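PDB 2P4H: vestitone reductase from Medicago sativa, which catalyses the stereospecific, NADPH-dependent reduction of (3R)-vestitone to an isoflavanol, the penultimate step in making the defence compound medicarpin. Local coordinates for residues 123-128 / 158-163; 166-171 / 182-187; 58-61 / 67-70; 24-29 / 237-242. One frame throughout, in Å; residues are numbered along the deposited sequence.

Contact 1 of 4, residues 123-128 / 158-163; sequences TSSGSA and WNYAVS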
loop_
_atom_site.group_PDB
_atom_site.type_symbol
_atom_site.label_atom_id
_atom_site.label_comp_id
_atom_site.label_asym_id
_atom_site.label_seq_id
_atom_site.Cartn_x
_atom_site.Cartn_y
_atom_site.Cartn_z
ATOM N N THR A 123 2.652 -0.192 6.383
ATOM C CA THR A 123 2.068 0.327 5.159
ATOM C C THR A 123 1.236 1.571 5.445
ATOM O O THR A 123 0.228 1.486 6.148
ATOM C CB THR A 123 1.148 -0.733 4.503
ATOM O OG1 THR A 123 1.943 -1.818 4.007
ATOM C CG2 THR A 123 0.348 -0.126 3.363
ATOM N N SER A 124 1.660 2.724 4.932
ATOM C CA SER A 124 0.880 3.941 5.117
ATOM C C SER A 124 0.235 4.326 3.791
ATOM O O SER A 124 0.211 3.523 2.854
ATOM C CB SER A 124 1.726 5.089 5.671
ATOM O OG SER A 124 0.871 6.133 6.122
ATOM N N SER A 125 -0.249 5.560 3.696
ATOM C CA SER A 125 -0.990 5.999 2.521
ATOM C C SER A 125 -0.802 7.468 2.173
ATOM O O SER A 125 -0.455 8.275 3.030
ATOM C CB SER A 125 -2.474 5.727 2.795
ATOM O OG SER A 125 -3.332 6.521 2.005
ATOM N N GLY A 126 -1.045 7.809 0.908
ATOM C CA GLY A 126 -0.938 9.191 0.482
ATOM C C GLY A 126 -1.956 10.045 1.219
ATOM O O GLY A 126 -1.805 11.263 1.314
ATOM N N SER A 127 -2.999 9.411 1.750
ATOM C CA SER A 127 -4.021 10.147 2.487
ATOM C C SER A 127 -3.452 10.692 3.797
ATOM O O SER A 127 -4.026 11.599 4.399
ATOM C CB SER A 127 -5.222 9.248 2.786
ATOM O OG SER A 127 -4.849 8.167 3.617
ATOM N N ALA A 128 -2.327 10.137 4.241
ATOM C CA ALA A 128 -1.692 10.589 5.477
ATOM C C ALA A 128 -0.844 11.845 5.271
ATOM O O ALA A 128 -0.334 12.421 6.239
ATOM C CB ALA A 128 -0.830 9.468 6.068
ATOM N N TRP A 158 -12.374 11.774 4.171
ATOM C CA TRP A 158 -11.727 12.248 5.392
ATOM C C TRP A 158 -11.586 11.209 6.502
ATOM O O TRP A 158 -10.591 11.220 7.222
ATOM C CB TRP A 158 -12.440 13.488 5.946
ATOM C CG TRP A 158 -13.797 13.240 6.519
ATOM C CD1 TRP A 158 -14.983 13.192 5.843
ATOM C CD2 TRP A 158 -14.112 13.024 7.900
ATOM N NE1 TRP A 158 -16.019 12.963 6.720
ATOM C CE2 TRP A 158 -15.512 12.856 7.988
ATOM C CE3 TRP A 158 -13.346 12.957 9.072
ATOM C CZ2 TRP A 158 -16.164 12.625 9.205
ATOM C CZ3 TRP A 158 -13.996 12.726 10.284
ATOM C CH2 TRP A 158 -15.393 12.563 10.338
ATOM N N ASN A 159 -12.568 10.324 6.652
ATOM C CA ASN A 159 -12.502 9.297 7.693
ATOM C C ASN A 159 -11.266 8.422 7.515
ATOM O O ASN A 159 -10.507 8.194 8.461
ATOM C CB ASN A 159 -13.758 8.422 7.663
ATOM C CG ASN A 159 -14.960 9.104 8.283
ATOM O OD1 ASN A 159 -15.008 9.324 9.494
ATOM N ND2 ASN A 159 -15.939 9.447 7.453
ATOM N N TYR A 160 -11.071 7.932 6.298
ATOM C CA TYR A 160 -9.928 7.084 5.989
ATOM C C TYR A 160 -8.624 7.853 6.192
ATOM O O TYR A 160 -7.657 7.321 6.731
ATOM C CB TYR A 160 -10.034 6.577 4.545
ATOM C CG TYR A 160 -8.848 5.767 4.065
ATOM C CD1 TYR A 160 -7.823 6.362 3.334
ATOM C CD2 TYR A 160 -8.756 4.402 4.334
ATOM C CE1 TYR A 160 -6.735 5.618 2.877
ATOM C CE2 TYR A 160 -7.672 3.650 3.884
ATOM C CZ TYR A 160 -6.667 4.264 3.156
ATOM O OH TYR A 160 -5.597 3.526 2.702
ATOM N N ALA A 161 -8.605 9.116 5.774
ATOM C CA ALA A 161 -7.411 9.935 5.920
ATOM C C ALA A 161 -7.044 10.129 7.390
ATOM O O ALA A 161 -5.875 10.053 7.761
ATOM C CB ALA A 161 -7.614 11.285 5.240
ATOM N N VAL A 162 -8.043 10.384 8.231
ATOM C CA VAL A 162 -7.779 10.563 9.653
ATOM C C VAL A 162 -7.175 9.283 10.218
ATOM O O VAL A 162 -6.177 9.320 10.940
ATOM C CB VAL A 162 -9.071 10.896 10.438
ATOM C CG1 VAL A 162 -8.798 10.852 11.938
ATOM C CG2 VAL A 162 -9.577 12.277 10.044
ATOM N N SER A 163 -7.783 8.151 9.870
ATOM C CA SER A 163 -7.319 6.849 10.335
ATOM C C SER A 163 -5.854 6.607 9.980
ATOM O O SER A 163 -5.044 6.262 10.842
ATOM C CB SER A 163 -8.186 5.739 9.728
ATOM O OG SER A 163 -7.798 4.462 10.212
HETATM O O HOH W 1 -4.262 4.514 0.432
#
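Ser125 and Ser127 turn their hydroxyls to the same flank of the Tyr160 ring, an arrangement that, together with Lys164 one helical turn further on, fits the Ser-Tyr-Lys site of short-chain dehydrogenases/reductases. Tyr160 probably binds NADP(+), as in relatives, and Ser125 is probably the serine of that site. Ser125 OG lies at the ring edge, close to its plane, while Ser127 OG approaches obliquely, 3.3 Å from Tyr160 CE1. Serine suits both places: it brings a hydroxyl beside the aromatic carbons on a one-carbon stem, so that it can sit close beside the ring. A water spans Ser125 OG and Tyr160 OH, which lie 3.8 Å apart. It is 2.7 Å from Ser125 OG and 2.8 Å from Tyr160 OH.

Within this first shell the two serines hold each other, with Ser125 OG and Ser127 OG hydrogen-bonded at 2.8 Å. Tyr160 reaches them from helix 158-177 because its CG is anti to the backbone N (chi1 176°), which sends the ring toward the end of strand 119-125. In the second shell, Lys164 touches the side chains of both serines. Ser145 OG bonds to Ser127 O, and Ala161, small enough to let the turn approach the helix closely, rests its CB 3.7 Å from that same Ser127 O.

Contact 2 of 4, residues 166-171 / 182-187; sequences LAEKAV and VVTLIL
Glu168 OE2 is gripped by two groups from neighbouring strands: Thr184 OG1 donates a 2.7 Å hydrogen bond to it, and Arg246 NE forms a salt bridge with it. The threonine hydroxyl meets this oxygen on its anti side, 31° out of the carboxylate plane. The other oxygen, Glu168 OE1, is hydrogen-bonded to Ser124 OG, so a carboxylate buried between helix and sheet has partners at both ends, and the neighbouring arginine is likely to stabilise its negative charge.

CG anti to the backbone N (chi1 -162°) and an extended chain beyond it carry the glutamate's carboxylate across to the strand. Thr184 suits the receiving position because its two branches do different work: OG1 binds the carboxylate while CG2 lies 3.9 Å from Glu168 CG, against the aliphatic stem. Replacing Glu168 by an alanine would probably leave Arg246 without its charged mate, strip Thr184 OG1 and Ser124 OG of a buried acceptor, and open a gap over the strand.

One helical turn on, the contact becomes wholly apolar. Val171 CG1 meets Val182 CG1 at 3.6 Å, short branched side chains that touch methyl to methyl between helix and strand.

The axes of 166-171 and 182-187 pass 9.8 Å apart and run nearly antiparallel, at 159°. This is the packing of a beta-alpha-beta crossover in the Rossmann fold: helix 158-177 leads back along the sheet to strand 182-187, which lies between strands 119-125 and 245-248.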
loop_
_atom_site.group_PDB
_atom_site.type_symbol
_atom_site.label_atom_id
_atom_site.label_comp_id
_atom_site.label_asym_id
_atom_site.label_seq_id
_atom_site.Cartn_x
_atom_site.Cartn_y
_atom_site.Cartn_z
ATOM N N LEU A 166 -3.384 9.183 11.883
ATOM C CA LEU A 166 -3.206 8.853 13.292
ATOM C C LEU A 166 -2.438 7.548 13.468
ATOM O O LEU A 166 -1.585 7.437 14.348
ATOM C CB LEU A 166 -4.565 8.742 13.987
ATOM C CG LEU A 166 -5.372 10.039 14.080
ATOM C CD1 LEU A 166 -6.686 9.769 14.798
ATOM C CD2 LEU A 166 -4.569 11.095 14.821
ATOM N N ALA A 167 -2.739 6.563 12.628
ATOM C CA ALA A 167 -2.066 5.274 12.725
ATOM C C ALA A 167 -0.572 5.379 12.450
ATOM O O ALA A 167 0.239 4.854 13.210
ATOM C CB ALA A 167 -2.699 4.277 11.770
ATOM N N GLU A 168 -0.200 6.061 11.370
ATOM C CA GLU A 168 1.217 6.174 11.050
ATOM C C GLU A 168 1.975 6.938 12.126
ATOM O O GLU A 168 3.091 6.563 12.493
ATOM C CB GLU A 168 1.441 6.854 9.695
ATOM C CG GLU A 168 2.853 6.581 9.168
ATOM C CD GLU A 168 3.255 7.431 7.979
ATOM O OE1 GLU A 168 2.371 7.973 7.285
ATOM O OE2 GLU A 168 4.474 7.535 7.734
ATOM N N LYS A 169 1.374 8.008 12.635
ATOM C CA LYS A 169 2.024 8.782 13.682
ATOM C C LYS A 169 2.243 7.918 14.916
ATOM O O LYS A 169 3.303 7.974 15.537
ATOM C CB LYS A 169 1.188 10.010 14.052
ATOM C CG LYS A 169 1.198 11.097 12.996
ATOM C CD LYS A 169 0.555 12.374 13.510
ATOM C CE LYS A 169 0.710 13.515 12.513
ATOM N NZ LYS A 169 0.172 14.792 13.063
ATOM N N ALA A 170 1.248 7.110 15.264
ATOM C CA ALA A 170 1.354 6.247 16.436
ATOM C C ALA A 170 2.475 5.226 16.265
ATOM O O ALA A 170 3.239 4.964 17.197
ATOM C CB ALA A 170 0.027 5.543 16.687
ATOM N N VAL A 171 2.574 4.654 15.071
ATOM C CA VAL A 171 3.607 3.666 14.783
ATOM C C VAL A 171 5.008 4.269 14.897
ATOM O O VAL A 171 5.896 3.693 15.529
ATOM C CB VAL A 171 3.406 3.072 13.363
ATOM C CG1 VAL A 171 4.637 2.285 12.935
ATOM C CG2 VAL A 171 2.183 2.164 13.359
ATOM N N VAL A 182 11.634 0.846 12.846
ATOM C CA VAL A 182 10.433 1.012 12.046
ATOM C C VAL A 182 10.619 1.835 10.785
ATOM O O VAL A 182 11.289 2.865 10.786
ATOM C CB VAL A 182 9.313 1.692 12.875
ATOM C CG1 VAL A 182 8.119 2.035 11.982
ATOM C CG2 VAL A 182 8.883 0.781 14.011
ATOM N N VAL A 183 10.021 1.347 9.707
ATOM C CA VAL A 183 10.011 2.055 8.438
ATOM C C VAL A 183 8.543 2.118 8.048
ATOM O O VAL A 183 7.800 1.153 8.246
ATOM C CB VAL A 183 10.776 1.303 7.318
ATOM C CG1 VAL A 183 10.320 1.798 5.947
ATOM C CG2 VAL A 183 12.265 1.527 7.473
ATOM N N THR A 184 8.113 3.265 7.538
ATOM C CA THR A 184 6.743 3.397 7.071
ATOM C C THR A 184 6.838 3.749 5.596
ATOM O O THR A 184 7.711 4.518 5.183
ATOM C CB THR A 184 5.946 4.493 7.825
ATOM O OG1 THR A 184 6.548 5.774 7.608
ATOM C CG2 THR A 184 5.902 4.187 9.311
ATOM N N LEU A 185 5.965 3.155 4.795
ATOM C CA LEU A 185 5.953 3.419 3.364
ATOM C C LEU A 185 4.682 4.172 3.013
ATOM O O LEU A 185 3.574 3.671 3.216
ATOM C CB LEU A 185 6.023 2.109 2.573
ATOM C CG LEU A 185 7.391 1.419 2.512
ATOM C CD1 LEU A 185 7.234 0.000 1.992
ATOM C CD2 LEU A 185 8.330 2.216 1.615
ATOM N N ILE A 186 4.847 5.386 2.505
ATOM C CA ILE A 186 3.709 6.212 2.125
ATOM C C ILE A 186 3.359 5.806 0.696
ATOM O O ILE A 186 4.058 6.158 -0.257
ATOM C CB ILE A 186 4.085 7.699 2.214
ATOM C CG1 ILE A 186 4.603 8.015 3.627
ATOM C CG2 ILE A 186 2.871 8.563 1.888
ATOM C CD1 ILE A 186 5.271 9.381 3.764
ATOM N N LEU A 187 2.266 5.060 0.561
ATOM C CA LEU A 187 1.849 4.527 -0.729
ATOM C C LEU A 187 0.701 5.252 -1.410
ATOM O O LEU A 187 -0.312 5.565 -0.790
ATOM C CB LEU A 187 1.486 3.047 -0.564
ATOM C CG LEU A 187 2.589 2.166 0.032
ATOM C CD1 LEU A 187 2.041 0.779 0.333
ATOM C CD2 LEU A 187 3.754 2.080 -0.935
#

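Contact 3 of 4, residues 58-61 / 67-70; sequences FNAD and SFAA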
loop_
_atom_site.group_PDB
_atom_site.type_symbol
_atom_site.label_atom_id
_atom_site.label_comp_id
_atom_site.label_asym_id
_atom_site.label_seq_id
_atom_site.Cartn_x
_atom_site.Cartn_y
_atom_site.Cartn_z
ATOM N N PHE A 58 -1.872 -17.955 10.966
ATOM C CA PHE A 58 -2.040 -17.762 12.403
ATOM C C PHE A 58 -3.269 -16.925 12.725
ATOM O O PHE A 58 -3.573 -15.957 12.027
ATOM C CB PHE A 58 -0.819 -17.046 12.983
ATOM C CG PHE A 58 0.444 -17.847 12.915
ATOM C CD1 PHE A 58 0.845 -18.621 13.999
ATOM C CD2 PHE A 58 1.227 -17.843 11.765
ATOM C CE1 PHE A 58 2.008 -19.378 13.939
ATOM C CE2 PHE A 58 2.392 -18.600 11.696
ATOM C CZ PHE A 58 2.782 -19.368 12.783
ATOM N N ASN A 59 -3.981 -17.303 13.782
ATOM C CA ASN A 59 -5.135 -16.530 14.213
ATOM C C ASN A 59 -4.573 -15.374 15.026
ATOM O O ASN A 59 -3.547 -15.521 15.693
ATOM C CB ASN A 59 -6.061 -17.360 15.107
ATOM C CG ASN A 59 -6.909 -18.331 14.323
ATOM O OD1 ASN A 59 -7.588 -17.950 13.371
ATOM N ND2 ASN A 59 -6.886 -19.596 14.726
ATOM N N ALA A 60 -5.237 -14.227 14.963
ATOM C CA ALA A 60 -4.804 -13.059 15.714
ATOM C C ALA A 60 -5.867 -11.982 15.637
ATOM O O ALA A 60 -6.749 -12.025 14.776
ATOM C CB ALA A 60 -3.478 -12.521 15.153
ATOM N N ASP A 61 -5.797 -11.030 16.560
ATOM C CA ASP A 61 -6.715 -9.901 16.564
ATOM C C ASP A 61 -5.812 -8.681 16.616
ATOM O O ASP A 61 -4.959 -8.569 17.496
ATOM C CB ASP A 61 -7.636 -9.907 17.784
ATOM C CG ASP A 61 -8.643 -8.767 17.745
ATOM O OD1 ASP A 61 -9.690 -8.913 17.081
ATOM O OD2 ASP A 61 -8.378 -7.716 18.362
ATOM N N SER A 67 -1.845 -11.990 20.881
ATOM C CA SER A 67 -2.378 -12.870 19.846
ATOM C C SER A 67 -1.433 -12.978 18.647
ATOM O O SER A 67 -1.639 -13.814 17.766
ATOM C CB SER A 67 -3.754 -12.384 19.377
ATOM O OG SER A 67 -3.647 -11.261 18.516
ATOM N N PHE A 68 -0.404 -12.132 18.620
ATOM C CA PHE A 68 0.583 -12.140 17.537
ATOM C C PHE A 68 1.888 -12.828 17.930
ATOM O O PHE A 68 2.763 -13.025 17.087
ATOM C CB PHE A 68 0.920 -10.707 17.108
ATOM C CG PHE A 68 -0.157 -10.043 16.305
ATOM C CD1 PHE A 68 -0.341 -10.368 14.962
ATOM C CD2 PHE A 68 -0.991 -9.095 16.888
ATOM C CE1 PHE A 68 -1.344 -9.757 14.213
ATOM C CE2 PHE A 68 -1.997 -8.479 16.148
ATOM C CZ PHE A 68 -2.173 -8.811 14.809
ATOM N N ALA A 69 2.024 -13.187 19.204
ATOM C CA ALA A 69 3.249 -13.816 19.693
ATOM C C ALA A 69 3.746 -14.986 18.850
ATOM O O ALA A 69 4.910 -15.019 18.455
ATOM C CB ALA A 69 3.064 -14.257 21.144
ATOM N N ALA A 70 2.870 -15.944 18.570
ATOM C CA ALA A 70 3.264 -17.101 17.778
ATOM C C ALA A 70 3.581 -16.733 16.328
ATOM O O ALA A 70 4.528 -17.255 15.739
ATOM C CB ALA A 70 2.165 -18.158 17.820
#
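The Phe68 ring carries the methyl of Ala60 on one face: Ala60 CB stands 3.6 Å above the ring plane, offset toward the rim, in a CH-pi contact. Asp61 O comes to the same ring obliquely, 3.3 Å from Phe68 CE2. Alanine suits the place over the ring, since its lone methyl lets the loop lie close against it. The Phe58 ring meets the other end of 67-70, where Phe58 CD1 packs 4.1 Å from Ala70 CB and the carbonyl Ala70 O approaches obliquely.

Beside the Phe68 ring runs a polar tie. Asp61 N donates to Ser67 OG over 2.9 Å, almost straight at 175°. With OG placed between its own backbone N and carbonyl carbon (chi1 76°), the serine faces that amide, and its hydroxyl is also hydrogen-bonded to Asn64 O, which binds the intervening turn. Asp61 OD2 accepts from Ser63 N, two residues on, as in an Asx turn.

Phe68 continues inward onto Ile107 and Ala110 of helix 95-111 and onto Thr31. Asp61 lies about 9 Å from Arg33, a predicted NADP(+)-binding residue, measured between side chains. The arrangement is that of a strand-to-helix connection in a Rossmann fold, leaving strand 55-57 probably on the cofactor-binding side.

Contact 4 of 4, residues 24-29 / 237-242; sequences NGYSVN and LLENSV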
loop_
_atom_site.group_PDB
_atom_site.type_symbol
_atom_site.label_atom_id
_atom_site.label_comp_id
_atom_site.label_asym_id
_atom_site.label_seq_id
_atom_site.Cartn_x
_atom_site.Cartn_y
_atom_site.Cartn_z
ATOM N N ASN A 24 11.152 -14.986 -3.612
ATOM C CA ASN A 24 12.492 -14.539 -3.258
ATOM C C ASN A 24 13.222 -15.354 -2.195
ATOM O O ASN A 24 14.230 -14.904 -1.649
ATOM C CB ASN A 24 12.449 -13.062 -2.862
ATOM C CG ASN A 24 12.337 -12.145 -4.070
ATOM O OD1 ASN A 24 13.283 -12.009 -4.846
ATOM N ND2 ASN A 24 11.176 -11.526 -4.243
ATOM N N GLY A 25 12.714 -16.547 -1.902
ATOM C CA GLY A 25 13.375 -17.412 -0.940
ATOM C C GLY A 25 13.029 -17.299 0.531
ATOM O O GLY A 25 13.671 -17.940 1.360
ATOM N N TYR A 26 12.031 -16.492 0.874
ATOM C CA TYR A 26 11.643 -16.351 2.272
ATOM C C TYR A 26 10.512 -17.301 2.643
ATOM O O TYR A 26 9.811 -17.821 1.773
ATOM C CB TYR A 26 11.153 -14.930 2.571
ATOM C CG TYR A 26 12.207 -13.851 2.554
ATOM C CD1 TYR A 26 12.606 -13.249 1.361
ATOM C CD2 TYR A 26 12.785 -13.409 3.743
ATOM C CE1 TYR A 26 13.554 -12.226 1.356
ATOM C CE2 TYR A 26 13.730 -12.393 3.749
ATOM C CZ TYR A 26 14.109 -11.805 2.555
ATOM O OH TYR A 26 15.037 -10.789 2.571
ATOM N N SER A 27 10.354 -17.533 3.943
ATOM C CA SER A 27 9.255 -18.341 4.444
ATOM C C SER A 27 8.291 -17.272 4.961
ATOM O O SER A 27 8.717 -16.154 5.273
ATOM C CB SER A 27 9.713 -19.283 5.565
ATOM O OG SER A 27 10.407 -18.602 6.593
ATOM N N VAL A 28 7.008 -17.596 5.056
ATOM C CA VAL A 28 6.028 -16.600 5.472
ATOM C C VAL A 28 4.986 -17.032 6.495
ATOM O O VAL A 28 4.401 -18.108 6.387
ATOM C CB VAL A 28 5.263 -16.071 4.234
ATOM C CG1 VAL A 28 4.246 -15.017 4.645
ATOM C CG2 VAL A 28 6.246 -15.508 3.221
ATOM N N ASN A 29 4.769 -16.173 7.486
ATOM C CA ASN A 29 3.746 -16.376 8.505
ATOM C C ASN A 29 2.748 -15.282 8.157
ATOM O O ASN A 29 3.152 -14.166 7.832
ATOM C CB ASN A 29 4.283 -16.110 9.914
ATOM C CG ASN A 29 5.089 -17.265 10.474
ATOM O OD1 ASN A 29 5.674 -17.151 11.554
ATOM N ND2 ASN A 29 5.118 -18.381 9.757
ATOM N N LEU A 237 14.176 -2.688 1.999
ATOM C CA LEU A 237 14.307 -2.044 3.300
ATOM C C LEU A 237 14.533 -3.042 4.433
ATOM O O LEU A 237 15.070 -2.687 5.482
ATOM C CB LEU A 237 13.078 -1.172 3.566
ATOM C CG LEU A 237 12.994 0.009 2.590
ATOM C CD1 LEU A 237 11.638 0.687 2.696
ATOM C CD2 LEU A 237 14.122 0.992 2.880
ATOM N N LEU A 238 14.126 -4.287 4.224
ATOM C CA LEU A 238 14.340 -5.321 5.228
ATOM C C LEU A 238 15.797 -5.787 5.178
ATOM O O LEU A 238 16.413 -6.034 6.215
ATOM C CB LEU A 238 13.428 -6.523 4.966
ATOM C CG LEU A 238 13.761 -7.804 5.744
ATOM C CD1 LEU A 238 13.523 -7.591 7.230
ATOM C CD2 LEU A 238 12.906 -8.949 5.226
ATOM N N GLU A 239 16.338 -5.894 3.966
ATOM C CA GLU A 239 17.705 -6.378 3.759
ATOM C C GLU A 239 18.812 -5.330 3.834
ATOM O O GLU A 239 19.976 -5.672 4.045
ATOM C CB GLU A 239 17.802 -7.096 2.406
ATOM C CG GLU A 239 16.788 -8.216 2.207
ATOM C CD GLU A 239 16.950 -8.929 0.872
ATOM O OE1 GLU A 239 17.393 -8.285 -0.105
ATOM O OE2 GLU A 239 16.618 -10.131 0.791
ATOM N N ASN A 240 18.460 -4.062 3.653
ATOM C CA ASN A 240 19.444 -2.983 3.689
ATOM C C ASN A 240 19.204 -2.062 4.877
ATOM O O ASN A 240 18.141 -1.451 5.006
ATOM C CB ASN A 240 19.392 -2.206 2.375
ATOM C CG ASN A 240 19.787 -3.060 1.184
ATOM O OD1 ASN A 240 20.969 -3.179 0.854
ATOM N ND2 ASN A 240 18.802 -3.678 0.546
ATOM N N SER A 241 20.216 -1.963 5.734
ATOM C CA SER A 241 20.147 -1.165 6.951
ATOM C C SER A 241 20.166 0.353 6.794
ATOM O O SER A 241 20.879 1.050 7.522
ATOM C CB SER A 241 21.272 -1.590 7.901
ATOM O OG SER A 241 22.538 -1.415 7.294
ATOM N N VAL A 242 19.385 0.868 5.851
ATOM C CA VAL A 242 19.303 2.313 5.659
ATOM C C VAL A 242 18.483 2.857 6.831
ATOM O O VAL A 242 17.824 2.095 7.537
ATOM C CB VAL A 242 18.635 2.666 4.306
ATOM C CG1 VAL A 242 19.495 2.151 3.161
ATOM C CG2 VAL A 242 17.242 2.063 4.229
#
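Tyr26 meets helix 227-239 in two ways, by buried apolar packing and by a close polar contact at the exposed rim. On the buried side Tyr26 CE2 lies 3.8 Å from Leu238 CD2, the leucine coming obliquely to the ring. On the exposed side Tyr26 OH donates a very short hydrogen bond, 2.5 Å, to Glu239 OE2, which sits at the ring edge near its plane. The carboxylate and ring planes are turned 33° apart. Glu239 CG, anti to the carbonyl carbon (chi1 -54°), brings the start of the chain alongside the phenol oxygen, and OE2 closes on it at the surface, where charge costs little.

Tyrosine suits the place because it combines a wide apolar ring with a polar end near the exposed glutamate. A phenylalanine in its place would probably keep the leucine packing but leave Glu239 OE2 without its phenol donor and its carboxylate freer to turn.

Gly25 ends helix 12-23 in a Schellman motif, with Tyr26 N bonded to Leu21 O; its positive phi suits glycine. The Tyr26 side chain touches Leu21 of that helix, Val4 of strand 3-7 and Ile235 of helix 227-239, joining two helices and the sheet.

How the contacts relate
Contacts 1 and 2 share helix 158-177 and neighbouring strands 119-125 and 182-187; they also meet through packing, Thr123 CG2 on Leu187 CD1. Contact 2 is fully buried and relies on a shared carboxylate plus valine packing, whereas contact 1, partly buried at the probable active site, relies on hydroxyls and a water. Contact 4 is also mostly buried, but its short phenol-carboxylate bond lies at the surface; Leu237 of its helix packs on Val183 and Leu185, on the strand of contact 2. Contact 3 is the surface member, held by rings, methyls and one hydrogen bond from a backbone N-H to a serine hydroxyl, and touches contact 4 through Phe58 and Asn29.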